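PDB 4R3U: 2-hydroxyisobutyryl-CoA mutase large subunit from Aquincola tertiaricarbonis, which catalyses, together with a small cobalamin-binding subunit, the B12-dependent interconversion of 2-hydroxyisobutyryl-CoA and (S)-3-hydroxybutyryl-CoA. Local coordinates for residues F292-A297 with A330-S335; R79-R84 with L316-A321. All coordinates share one frame; numbering follows the deposited sequence.

Interaction 1: residues F292-A297 with A330-S335; sequences FAPRLA and ARNPES. With 3KK (S-{(3R,5R,9R)-1-[(2R,3S,4R,5R)-5-(6-amino-9H-purin-9-yl)-4-hydroxy-3-(phosphonooxy)tetrahydrofuran-2-yl]-3,5,9-trihydroxy-8,8-dimethyl-3,5-dioxido-10,14-dioxo-2,4,6-trioxa-11,15-diaza-3lambda~5~,5lambda~5~-diphosphaheptadecan-17-yl} 2-hydroxy-2-methylpropanethioate), chain F.
Asn332 meets Pro294 through its amide nitrogen, ND2 lying 3.8 Å from the ring carbon CG, and the two side chains cross at about a right angle. With CG anti to the backbone N (chi1 -178°), the amide of Asn332 also turns its OD1 forward to its own chain, where it accepts from Glu334 N at 3.1 Å in an Asx turn; the donor sits above the carbonyl plane. Glu334 follows, and its CB packs on Pro294 CB at 3.6 Å while its backbone O receives a nearly straight CA-H...O contact from Pro294 CA. Both pieces belong to loops leading into neighbouring parallel strands of the TIM barrel, 298-302 and 340-344. One residue after the proline the first loop turns to the substrate: Arg295 NH1 donates to the 3'-phosphate oxygen O8A of the coenzyme A thioester 3KK, and this oxygen lies at the guanidinium edge, near its plane; NH2 is held by Asn248. At Ser335, CB touches Ala293 CB at 3.6 Å, and OG lies 3.4 Å from Pro294 CD, against apolar carbon, while the hydroxyl's polar partner is Asp290 OD1, two residues ahead of Phe292 in the same loop.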
ATOM      1  N   PHE A 292      22.686 -29.783   8.787  1.00 34.29           N
ATOM      2  CA  PHE A 292      22.575 -28.350   9.104  1.00 32.04           C
ATOM      3  C   PHE A 292      21.845 -27.497   8.078  1.00 34.92           C
ATOM      4  O   PHE A 292      21.182 -26.534   8.470  1.00 35.82           O
ATOM      5  CB  PHE A 292      23.968 -27.757   9.437  1.00 32.85           C
ATOM      6  CG  PHE A 292      24.913 -27.653   8.260  1.00 33.13           C
ATOM      7  CD1 PHE A 292      25.706 -28.734   7.886  1.00 35.31           C
ATOM      8  CD2 PHE A 292      25.009 -26.471   7.521  1.00 31.79           C
ATOM      9  CE1 PHE A 292      26.565 -28.643   6.786  1.00 35.00           C
ATOM     10  CE2 PHE A 292      25.864 -26.384   6.419  1.00 33.31           C
ATOM     11  CZ  PHE A 292      26.631 -27.474   6.056  1.00 32.37           C
ATOM     12  N   ALA A 293      21.942 -27.833   6.770  1.00 30.50           N
ATOM     13  CA  ALA A 293      21.253 -27.092   5.704  1.00 28.42           C
ATOM     14  C   ALA A 293      19.756 -26.846   5.950  1.00 32.74           C
ATOM     15  O   ALA A 293      19.308 -25.706   5.708  1.00 30.77           O
ATOM     16  CB  ALA A 293      21.486 -27.721   4.357  1.00 29.32           C
ATOM     17  N   PRO A 294      18.977 -27.819   6.516  1.00 30.92           N
ATOM     18  CA  PRO A 294      17.549 -27.540   6.789  1.00 30.71           C
ATOM     19  C   PRO A 294      17.292 -26.332   7.702  1.00 34.32           C
ATOM     20  O   PRO A 294      16.274 -25.658   7.544  1.00 31.64           O
ATOM     21  CB  PRO A 294      17.062 -28.833   7.450  1.00 33.77           C
ATOM     22  CG  PRO A 294      17.983 -29.878   6.983  1.00 39.03           C
ATOM     23  CD  PRO A 294      19.311 -29.215   6.870  1.00 34.03           C
ATOM     24  N   ARG A 295      18.243 -26.058   8.628  1.00 32.68           N
ATOM     25  CA  ARG A 295      18.205 -24.979   9.617  1.00 32.56           C
ATOM     26  C   ARG A 295      18.873 -23.655   9.210  1.00 39.01           C
ATOM     27  O   ARG A 295      18.759 -22.655   9.936  1.00 37.96           O
ATOM     28  CB  ARG A 295      18.700 -25.467  10.981  1.00 32.78           C
ATOM     29  CG  ARG A 295      17.619 -26.169  11.808  1.00 36.69           C
ATOM     30  CD  ARG A 295      16.629 -25.165  12.372  1.00 43.53           C
ATOM     31  NE  ARG A 295      15.365 -25.810  12.686  1.00 55.20           N
ATOM     32  CZ  ARG A 295      14.209 -25.180  12.827  1.00 63.06           C
ATOM     33  NH1 ARG A 295      13.112 -25.858  13.112  1.00 63.87           N
ATOM     34  NH2 ARG A 295      14.143 -23.865  12.694  1.00 40.37           N
ATOM     35  N   LEU A 296      19.527 -23.625   8.026  1.00 35.58           N
ATOM     36  CA  LEU A 296      20.098 -22.387   7.503  1.00 32.65           C
ATOM     37  C   LEU A 296      18.916 -21.502   7.120  1.00 35.70           C
ATOM     38  O   LEU A 296      17.840 -22.010   6.778  1.00 37.50           O
ATOM     39  CB  LEU A 296      20.968 -22.646   6.250  1.00 32.43           C
ATOM     40  CG  LEU A 296      22.280 -23.412   6.421  1.00 36.40           C
ATOM     41  CD1 LEU A 296      22.844 -23.808   5.068  1.00 37.03           C
ATOM     42  CD2 LEU A 296      23.299 -22.595   7.205  1.00 33.47           C
ATOM     43  N   ALA A 297      19.104 -20.190   7.185  1.00 29.63           N
ATOM     44  CA  ALA A 297      18.072 -19.204   6.859  1.00 27.35           C
ATOM     45  C   ALA A 297      18.736 -17.955   6.304  1.00 28.35           C
ATOM     46  O   ALA A 297      19.962 -17.779   6.420  1.00 27.77           O
ATOM     47  CB  ALA A 297      17.227 -18.879   8.092  1.00 27.70           C
ATOM     48  N   ALA A 330      22.865 -32.439  -1.446  1.00 40.90           N
ATOM     49  CA  ALA A 330      21.886 -32.594  -0.368  1.00 41.05           C
ATOM     50  C   ALA A 330      20.815 -33.600  -0.795  1.00 47.19           C
ATOM     51  O   ALA A 330      20.473 -33.676  -1.984  1.00 46.80           O
ATOM     52  CB  ALA A 330      21.246 -31.248  -0.031  1.00 39.07           C
ATOM     53  N   ARG A 331      20.353 -34.430   0.160  1.00 45.03           N
ATOM     54  CA  ARG A 331      19.329 -35.443  -0.096  1.00 46.29           C
ATOM     55  C   ARG A 331      18.030 -35.197   0.685  1.00 52.70           C
ATOM     56  O   ARG A 331      16.993 -35.757   0.322  1.00 55.55           O
ATOM     57  CB  ARG A 331      19.894 -36.852   0.114  1.00 44.68           C
ATOM     58  CG  ARG A 331      21.159 -37.063  -0.682  1.00 44.94           C
ATOM     59  CD  ARG A 331      21.593 -38.478  -0.791  1.00 57.36           C
ATOM     60  NE  ARG A 331      22.830 -38.620  -1.551  1.00 71.87           N
ATOM     61  CZ  ARG A 331      22.970 -38.375  -2.856  1.00 88.64           C
ATOM     62  NH1 ARG A 331      21.933 -37.959  -3.578  1.00 65.70           N
ATOM     63  NH2 ARG A 331      24.134 -38.585  -3.455  1.00 83.13           N
ATOM     64  N   ASN A 332      18.090 -34.362   1.745  1.00 46.37           N
ATOM     65  CA  ASN A 332      16.948 -33.987   2.573  1.00 45.54           C
ATOM     66  C   ASN A 332      16.295 -32.783   1.887  1.00 48.35           C
ATOM     67  O   ASN A 332      16.977 -31.773   1.673  1.00 47.15           O
ATOM     68  CB  ASN A 332      17.399 -33.639   4.022  1.00 48.48           C
ATOM     69  CG  ASN A 332      16.310 -33.277   5.035  1.00 58.70           C
ATOM     70  OD1 ASN A 332      15.201 -32.831   4.705  1.00 54.94           O
ATOM     71  ND2 ASN A 332      16.639 -33.410   6.315  1.00 41.42           N
ATOM     72  N   PRO A 333      14.984 -32.877   1.533  1.00 43.75           N
ATOM     73  CA  PRO A 333      14.316 -31.760   0.835  1.00 41.08           C
ATOM     74  C   PRO A 333      14.372 -30.417   1.553  1.00 42.38           C
ATOM     75  O   PRO A 333      14.456 -29.383   0.879  1.00 38.07           O
ATOM     76  CB  PRO A 333      12.880 -32.257   0.643  1.00 43.38           C
ATOM     77  CG  PRO A 333      12.720 -33.359   1.635  1.00 50.14           C
ATOM     78  CD  PRO A 333      14.060 -34.015   1.715  1.00 46.66           C
ATOM     79  N   GLU A 334      14.387 -30.436   2.912  1.00 39.94           N
ATOM     80  CA  GLU A 334      14.482 -29.246   3.783  1.00 37.74           C
ATOM     81  C   GLU A 334      15.805 -28.503   3.606  1.00 39.84           C
ATOM     82  O   GLU A 334      15.875 -27.295   3.865  1.00 40.90           O
ATOM     83  CB  GLU A 334      14.295 -29.604   5.260  1.00 39.68           C
ATOM     84  CG  GLU A 334      12.982 -30.293   5.597  1.00 48.85           C
ATOM     85  CD  GLU A 334      12.728 -30.335   7.088  1.00 70.18           C
ATOM     86  OE1 GLU A 334      13.658 -30.691   7.845  1.00 67.57           O
ATOM     87  OE2 GLU A 334      11.605 -29.970   7.501  1.00 68.22           O
ATOM     88  N   SER A 335      16.842 -29.206   3.140  1.00 34.56           N
ATOM     89  CA  SER A 335      18.156 -28.629   2.842  1.00 32.93           C
ATOM     90  C   SER A 335      18.081 -27.735   1.587  1.00 35.25           C
ATOM     91  O   SER A 335      18.933 -26.880   1.389  1.00 32.52           O
ATOM     92  CB  SER A 335      19.157 -29.745   2.576  1.00 36.54           C
ATOM     93  OG  SER A 335      19.443 -30.459   3.762  1.00 43.22           O
TER
HETATM   94  C4  3KK F 802      20.413  -3.760  11.468  0.50  6.91           C
HETATM   95  C3  3KK F 802      18.985  -4.126  11.073  0.50 12.48           C
HETATM   96  C2  3KK F 802      18.614  -3.458   9.752  0.50 14.70           C
HETATM   97  O3  3KK F 802      18.127  -3.645  12.093  0.50 11.40           O
HETATM   98  C1  3KK F 802      18.784  -5.642  10.942  0.50 19.36           C
HETATM   99  O1  3KK F 802      19.622  -6.377  10.415  0.50 19.20           O
HETATM  100  S1P 3KK F 802      17.253  -6.198  11.613  0.50 26.37           S
HETATM  101  C2P 3KK F 802      17.315  -7.994  11.362  0.50 22.78           C
HETATM  102  C3P 3KK F 802      16.208  -8.666  12.135  0.50 22.35           C
HETATM  103  N4P 3KK F 802      16.243 -10.089  11.824  0.50 20.57           N
HETATM  104  C5P 3KK F 802      15.169 -10.873  11.954  0.50 21.79           C
HETATM  105  O5P 3KK F 802      14.067 -10.488  12.357  0.50 21.65           O
HETATM  106  C6P 3KK F 802      15.439 -12.327  11.552  0.50 24.04           C
HETATM  107  C7P 3KK F 802      14.251 -13.234  11.830  0.50 26.92           C
HETATM  108  N8P 3KK F 802      14.522 -14.590  11.337  0.50 28.88           N
HETATM  109  C9P 3KK F 802      13.709 -15.614  11.638  0.50 28.49           C
HETATM  110  O9P 3KK F 802      12.718 -15.483  12.358  0.50 29.02           O
HETATM  111  CAP 3KK F 802      14.150 -17.014  11.121  0.50 27.59           C
HETATM  112  OAP 3KK F 802      15.583 -17.182  11.167  0.50 27.43           O
HETATM  113  CBP 3KK F 802      13.484 -17.510   9.793  0.50 27.99           C
HETATM  114  CDP 3KK F 802      13.841 -18.983   9.548  0.50 26.17           C
HETATM  115  CEP 3KK F 802      13.968 -16.703   8.583  0.50 28.00           C
HETATM  116  CCP 3KK F 802      11.944 -17.438   9.877  0.50 29.25           C
HETATM  117  O6A 3KK F 802      11.518 -18.119  11.071  0.50 28.82           O
HETATM  118  P2A 3KK F 802      10.098 -17.952  11.749  0.50 29.74           P
HETATM  119  O4A 3KK F 802       9.722 -16.531  11.774  0.50 28.43           O
HETATM  120  O5A 3KK F 802      10.131 -18.702  13.028  0.50 33.02           O
HETATM  121  O3A 3KK F 802       9.158 -18.691  10.650  0.50 33.55           O
HETATM  122  P1A 3KK F 802       9.137 -20.288  10.264  0.50 33.76           P
HETATM  123  O1A 3KK F 802      10.367 -20.999  10.703  0.50 34.58           O
HETATM  124  O2A 3KK F 802       8.743 -20.383   8.848  0.50 32.48           O
HETATM  125  O5B 3KK F 802       7.851 -20.693  11.177  0.50 33.39           O
HETATM  126  C5B 3KK F 802       7.951 -21.161  12.540  0.50 34.44           C
HETATM  127  C4B 3KK F 802       7.401 -22.595  12.648  0.50 36.96           C
HETATM  128  O4B 3KK F 802       6.115 -22.738  11.971  0.50 38.51           O
HETATM  129  C3B 3KK F 802       8.349 -23.598  12.001  0.50 38.73           C
HETATM  130  O3B 3KK F 802       8.335 -24.807  12.798  0.50 44.84           O
HETATM  131  P3B 3KK F 802       9.593 -25.305  13.680  0.50 43.89           P
HETATM  132  O8A 3KK F 802      10.649 -25.482  12.658  0.50 39.49           O
HETATM  133  O7A 3KK F 802       9.788 -24.197  14.638  0.50 45.33           O
HETATM  134  O9A 3KK F 802       9.067 -26.556  14.279  0.50 47.76           O
HETATM  135  C2B 3KK F 802       7.728 -23.841  10.637  0.50 35.54           C
HETATM  136  O2B 3KK F 802       8.078 -25.126  10.109  0.50 35.58           O
HETATM  137  C1B 3KK F 802       6.247 -23.741  10.941  0.50 38.06           C
HETATM  138  N9A 3KK F 802       5.447 -23.317   9.753  0.50 42.50           N
HETATM  139  C8A 3KK F 802       5.487 -22.164   9.087  0.50 42.80           C
HETATM  140  N7A 3KK F 802       4.604 -22.228   8.094  0.50 44.40           N
HETATM  141  C5A 3KK F 802       3.991 -23.415   8.152  0.50 46.16           C
HETATM  142  C4A 3KK F 802       4.517 -24.090   9.195  0.50 45.41           C
HETATM  143  N3A 3KK F 802       4.093 -25.340   9.514  0.50 44.89           N
HETATM  144  C2A 3KK F 802       3.070 -25.961   8.762  0.50 45.91           C
HETATM  145  N1A 3KK F 802       2.543 -25.210   7.675  0.50 46.88           N
HETATM  146  C6A 3KK F 802       3.025 -23.980   7.396  0.50 45.41           C
HETATM  147  N6A 3KK F 802       2.543 -23.268   6.376  0.50 43.70           N

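Interaction 2: residues R79-R84 with L316-A321; sequences RYPFTR and LRRCYA
Pro81, preceded by a cis peptide bond, packs its CB on Ala321 CB at 3.8 Å, where a loop that precedes strand 97-102 meets helix 306-327 of the TIM-barrel domain. The tight part gathers round the methyl of Ala321. The edge of the Phe82 ring reaches this methyl through CD2, and Tyr80 CE1 adds a third contact to Ala321 CB at 3.6 Å. Tyr80 lays one ring face over Pro81 CB and brings its edge to Ala321 O, which lies in the ring plane. Nearly one turn back along the helix, Arg318 runs side by side with Pro81 and Thr83, its CD 3.3 Å from Thr83 OG1; its charged end continues to Thr427 and Glu430, and Thr83 OG1 bonds to Asp73 O. The solvent side is at the Tyr80 ring, the partly exposed member of the contact, where beyond Ala321 Lys325 makes a cation-pi contact. Buried at the other end, Arg317 bends at chi3 (-62°) to turn its guanidinium edge to two backbone carbonyls. NE makes weak bonds to Phe82 O and Thr83 O, whereas NH2 donates to Thr83 O at 2.9 Å with an angle of 159° at the hydrogen, the oxygen lying almost in the guanidinium plane.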
ATOM      1  N   ARG A  79       7.728 -28.043  -2.869  1.00 33.46           N
ATOM      2  CA  ARG A  79       8.298 -29.047  -3.758  1.00 33.90           C
ATOM      3  C   ARG A  79       9.412 -28.389  -4.527  1.00 36.11           C
ATOM      4  O   ARG A  79       9.275 -27.238  -4.910  1.00 35.94           O
ATOM      5  CB  ARG A  79       7.255 -29.606  -4.725  1.00 35.25           C
ATOM      6  CG  ARG A  79       7.471 -31.073  -5.072  1.00 43.62           C
ATOM      7  CD  ARG A  79       6.252 -31.613  -5.785  1.00 60.72           C
ATOM      8  NE  ARG A  79       6.497 -32.893  -6.459  1.00 76.91           N
ATOM      9  CZ  ARG A  79       5.785 -34.009  -6.274  1.00 88.47           C
ATOM     10  NH1 ARG A  79       4.798 -34.039  -5.386  1.00 61.50           N
ATOM     11  NH2 ARG A  79       6.082 -35.110  -6.947  1.00 90.23           N
ATOM     12  N   TYR A  80      10.520 -29.120  -4.737  1.00 32.53           N
ATOM     13  CA  TYR A  80      11.733 -28.687  -5.436  1.00 32.19           C
ATOM     14  C   TYR A  80      11.435 -28.142  -6.847  1.00 34.88           C
ATOM     15  O   TYR A  80      10.607 -28.756  -7.533  1.00 35.30           O
ATOM     16  CB  TYR A  80      12.724 -29.876  -5.496  1.00 35.35           C
ATOM     17  CG  TYR A  80      14.049 -29.570  -6.171  1.00 37.10           C
ATOM     18  CD1 TYR A  80      15.142 -29.104  -5.438  1.00 38.05           C
ATOM     19  CD2 TYR A  80      14.222 -29.774  -7.537  1.00 37.30           C
ATOM     20  CE1 TYR A  80      16.367 -28.853  -6.051  1.00 37.58           C
ATOM     21  CE2 TYR A  80      15.435 -29.493  -8.162  1.00 37.10           C
ATOM     22  CZ  TYR A  80      16.505 -29.041  -7.415  1.00 41.38           C
ATOM     23  OH  TYR A  80      17.703 -28.809  -8.038  1.00 45.45           O
ATOM     24  N   PRO A  81      12.079 -27.028  -7.326  1.00 30.13           N
ATOM     25  CA  PRO A  81      13.076 -26.177  -6.671  1.00 28.57           C
ATOM     26  C   PRO A  81      12.546 -25.073  -5.757  1.00 30.58           C
ATOM     27  O   PRO A  81      13.285 -24.126  -5.469  1.00 26.85           O
ATOM     28  CB  PRO A  81      13.895 -25.648  -7.849  1.00 30.41           C
ATOM     29  CG  PRO A  81      12.884 -25.505  -8.948  1.00 36.18           C
ATOM     30  CD  PRO A  81      11.790 -26.520  -8.684  1.00 32.23           C
ATOM     31  N   PHE A  82      11.285 -25.207  -5.269  1.00 29.31           N
ATOM     32  CA  PHE A  82      10.643 -24.278  -4.317  1.00 29.63           C
ATOM     33  C   PHE A  82      10.470 -22.831  -4.777  1.00 34.35           C
ATOM     34  O   PHE A  82      10.295 -21.949  -3.947  1.00 33.29           O
ATOM     35  CB  PHE A  82      11.290 -24.327  -2.904  1.00 31.30           C
ATOM     36  CG  PHE A  82      11.566 -25.708  -2.355  1.00 33.44           C
ATOM     37  CD1 PHE A  82      10.608 -26.379  -1.605  1.00 35.46           C
ATOM     38  CD2 PHE A  82      12.791 -26.326  -2.572  1.00 35.07           C
ATOM     39  CE1 PHE A  82      10.870 -27.638  -1.087  1.00 36.87           C
ATOM     40  CE2 PHE A  82      13.037 -27.602  -2.085  1.00 38.29           C
ATOM     41  CZ  PHE A  82      12.083 -28.244  -1.327  1.00 36.52           C
ATOM     42  N   THR A  83      10.449 -22.587  -6.087  1.00 32.28           N
ATOM     43  CA  THR A  83      10.216 -21.246  -6.653  1.00 30.39           C
ATOM     44  C   THR A  83       8.941 -20.600  -6.040  1.00 33.32           C
ATOM     45  O   THR A  83       8.958 -19.423  -5.653  1.00 32.05           O
ATOM     46  CB  THR A  83      10.093 -21.408  -8.169  1.00 33.89           C
ATOM     47  OG1 THR A  83      11.179 -22.229  -8.627  1.00 26.38           O
ATOM     48  CG2 THR A  83       9.991 -20.059  -8.936  1.00 28.92           C
ATOM     49  N   ARG A  84       7.859 -21.399  -5.913  1.00 29.08           N
ATOM     50  CA  ARG A  84       6.540 -20.989  -5.408  1.00 27.94           C
ATOM     51  C   ARG A  84       6.382 -20.917  -3.869  1.00 32.76           C
ATOM     52  O   ARG A  84       5.344 -20.480  -3.384  1.00 33.16           O
ATOM     53  CB  ARG A  84       5.453 -21.861  -6.051  1.00 29.42           C
ATOM     54  CG  ARG A  84       5.707 -22.066  -7.548  1.00 37.62           C
ATOM     55  CD  ARG A  84       4.488 -22.514  -8.291  1.00 41.93           C
ATOM     56  NE  ARG A  84       3.513 -21.443  -8.353  1.00 37.28           N
ATOM     57  CZ  ARG A  84       2.224 -21.627  -8.571  1.00 47.80           C
ATOM     58  NH1 ARG A  84       1.746 -22.850  -8.761  1.00 38.77           N
ATOM     59  NH2 ARG A  84       1.393 -20.589  -8.596  1.00 33.39           N
ATOM     60  N   LEU A 316      15.862 -16.488  -5.974  1.00 25.47           N
ATOM     61  CA  LEU A 316      16.723 -16.884  -4.846  1.00 25.12           C
ATOM     62  C   LEU A 316      16.385 -18.284  -4.367  1.00 31.37           C
ATOM     63  O   LEU A 316      17.288 -19.093  -4.187  1.00 33.36           O
ATOM     64  CB  LEU A 316      16.576 -15.888  -3.675  1.00 23.57           C
ATOM     65  CG  LEU A 316      17.453 -14.654  -3.758  1.00 25.36           C
ATOM     66  CD1 LEU A 316      16.878 -13.530  -2.935  1.00 22.80           C
ATOM     67  CD2 LEU A 316      18.880 -14.980  -3.355  1.00 26.67           C
ATOM     68  N   ARG A 317      15.079 -18.588  -4.191  1.00 27.44           N
ATOM     69  CA  ARG A 317      14.614 -19.906  -3.755  1.00 26.17           C
ATOM     70  C   ARG A 317      15.007 -20.990  -4.728  1.00 31.77           C
ATOM     71  O   ARG A 317      15.399 -22.074  -4.282  1.00 34.13           O
ATOM     72  CB  ARG A 317      13.102 -19.918  -3.534  1.00 23.73           C
ATOM     73  CG  ARG A 317      12.692 -19.550  -2.113  1.00 20.87           C
ATOM     74  CD  ARG A 317      11.304 -20.052  -1.753  1.00 18.23           C
ATOM     75  NE  ARG A 317      10.287 -19.453  -2.618  1.00 30.88           N
ATOM     76  CZ  ARG A 317       9.616 -18.340  -2.341  1.00 38.21           C
ATOM     77  NH1 ARG A 317       9.781 -17.730  -1.175  1.00 28.80           N
ATOM     78  NH2 ARG A 317       8.751 -17.847  -3.212  1.00 24.26           N
ATOM     79  N   ARG A 318      14.904 -20.709  -6.058  1.00 27.31           N
ATOM     80  CA  ARG A 318      15.240 -21.659  -7.131  1.00 27.94           C
ATOM     81  C   ARG A 318      16.742 -21.923  -7.192  1.00 32.29           C
ATOM     82  O   ARG A 318      17.152 -23.080  -7.276  1.00 32.83           O
ATOM     83  CB  ARG A 318      14.700 -21.178  -8.496  1.00 28.10           C
ATOM     84  CG  ARG A 318      14.887 -22.191  -9.637  1.00 36.48           C
ATOM     85  CD  ARG A 318      13.803 -22.058 -10.670  1.00 32.67           C
ATOM     86  NE  ARG A 318      14.128 -21.058 -11.676  1.00 25.12           N
ATOM     87  CZ  ARG A 318      13.239 -20.422 -12.433  1.00 39.82           C
ATOM     88  NH1 ARG A 318      13.644 -19.570 -13.360  1.00 38.84           N
ATOM     89  NH2 ARG A 318      11.940 -20.639 -12.275  1.00 22.53           N
ATOM     90  N   CYS A 319      17.555 -20.844  -7.147  1.00 29.40           N
ATOM     91  CA  CYS A 319      19.022 -20.869  -7.165  1.00 28.78           C
ATOM     92  C   CYS A 319      19.558 -21.646  -5.967  1.00 31.73           C
ATOM     93  O   CYS A 319      20.401 -22.534  -6.128  1.00 31.29           O
ATOM     94  CB  CYS A 319      19.580 -19.448  -7.210  1.00 27.43           C
ATOM     95  SG  CYS A 319      19.273 -18.578  -8.767  1.00 31.09           S
ATOM     96  N   TYR A 320      19.007 -21.349  -4.781  1.00 28.07           N
ATOM     97  CA  TYR A 320      19.351 -22.009  -3.536  1.00 29.34           C
ATOM     98  C   TYR A 320      19.084 -23.505  -3.607  1.00 36.68           C
ATOM     99  O   TYR A 320      19.966 -24.277  -3.229  1.00 38.91           O
ATOM    100  CB  TYR A 320      18.578 -21.389  -2.362  1.00 29.37           C
ATOM    101  CG  TYR A 320      18.820 -22.105  -1.047  1.00 28.66           C
ATOM    102  CD1 TYR A 320      20.027 -21.964  -0.366  1.00 29.76           C
ATOM    103  CD2 TYR A 320      17.845 -22.929  -0.489  1.00 27.79           C
ATOM    104  CE1 TYR A 320      20.254 -22.610   0.851  1.00 27.81           C
ATOM    105  CE2 TYR A 320      18.058 -23.578   0.722  1.00 28.22           C
ATOM    106  CZ  TYR A 320      19.266 -23.417   1.386  1.00 32.93           C
ATOM    107  OH  TYR A 320      19.484 -24.057   2.575  1.00 31.10           O
ATOM    108  N   ALA A 321      17.875 -23.915  -4.086  1.00 33.56           N
ATOM    109  CA  ALA A 321      17.520 -25.333  -4.232  1.00 34.41           C
ATOM    110  C   ALA A 321      18.536 -26.060  -5.116  1.00 38.67           C
ATOM    111  O   ALA A 321      19.076 -27.098  -4.697  1.00 37.30           O
ATOM    112  CB  ALA A 321      16.135 -25.474  -4.816  1.00 34.64           C
TER

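How the interactions relate
From the N terminus, the chain first lays down loop 79-84, then builds strand 97-102 and the following barrel units before reaching 292-297, the lead-in to strand 298-302. Helix 306-327 comes next, and its segment 316-321 returns to the early loop, so interaction 2 closes a long excursion of 231 residues. Only after that does 330-335 come back to 292-297, closing the short loop of interaction 1 around strand 298-302 and the helix. The segments therefore alternate and the two closures cross. Physically they adjoin: Tyr320 OH probably hydrogen-bonds to Ser335 O, and Phe82 CZ packs on Pro333 O, joining the early loop, the helix and both pre-strand loops.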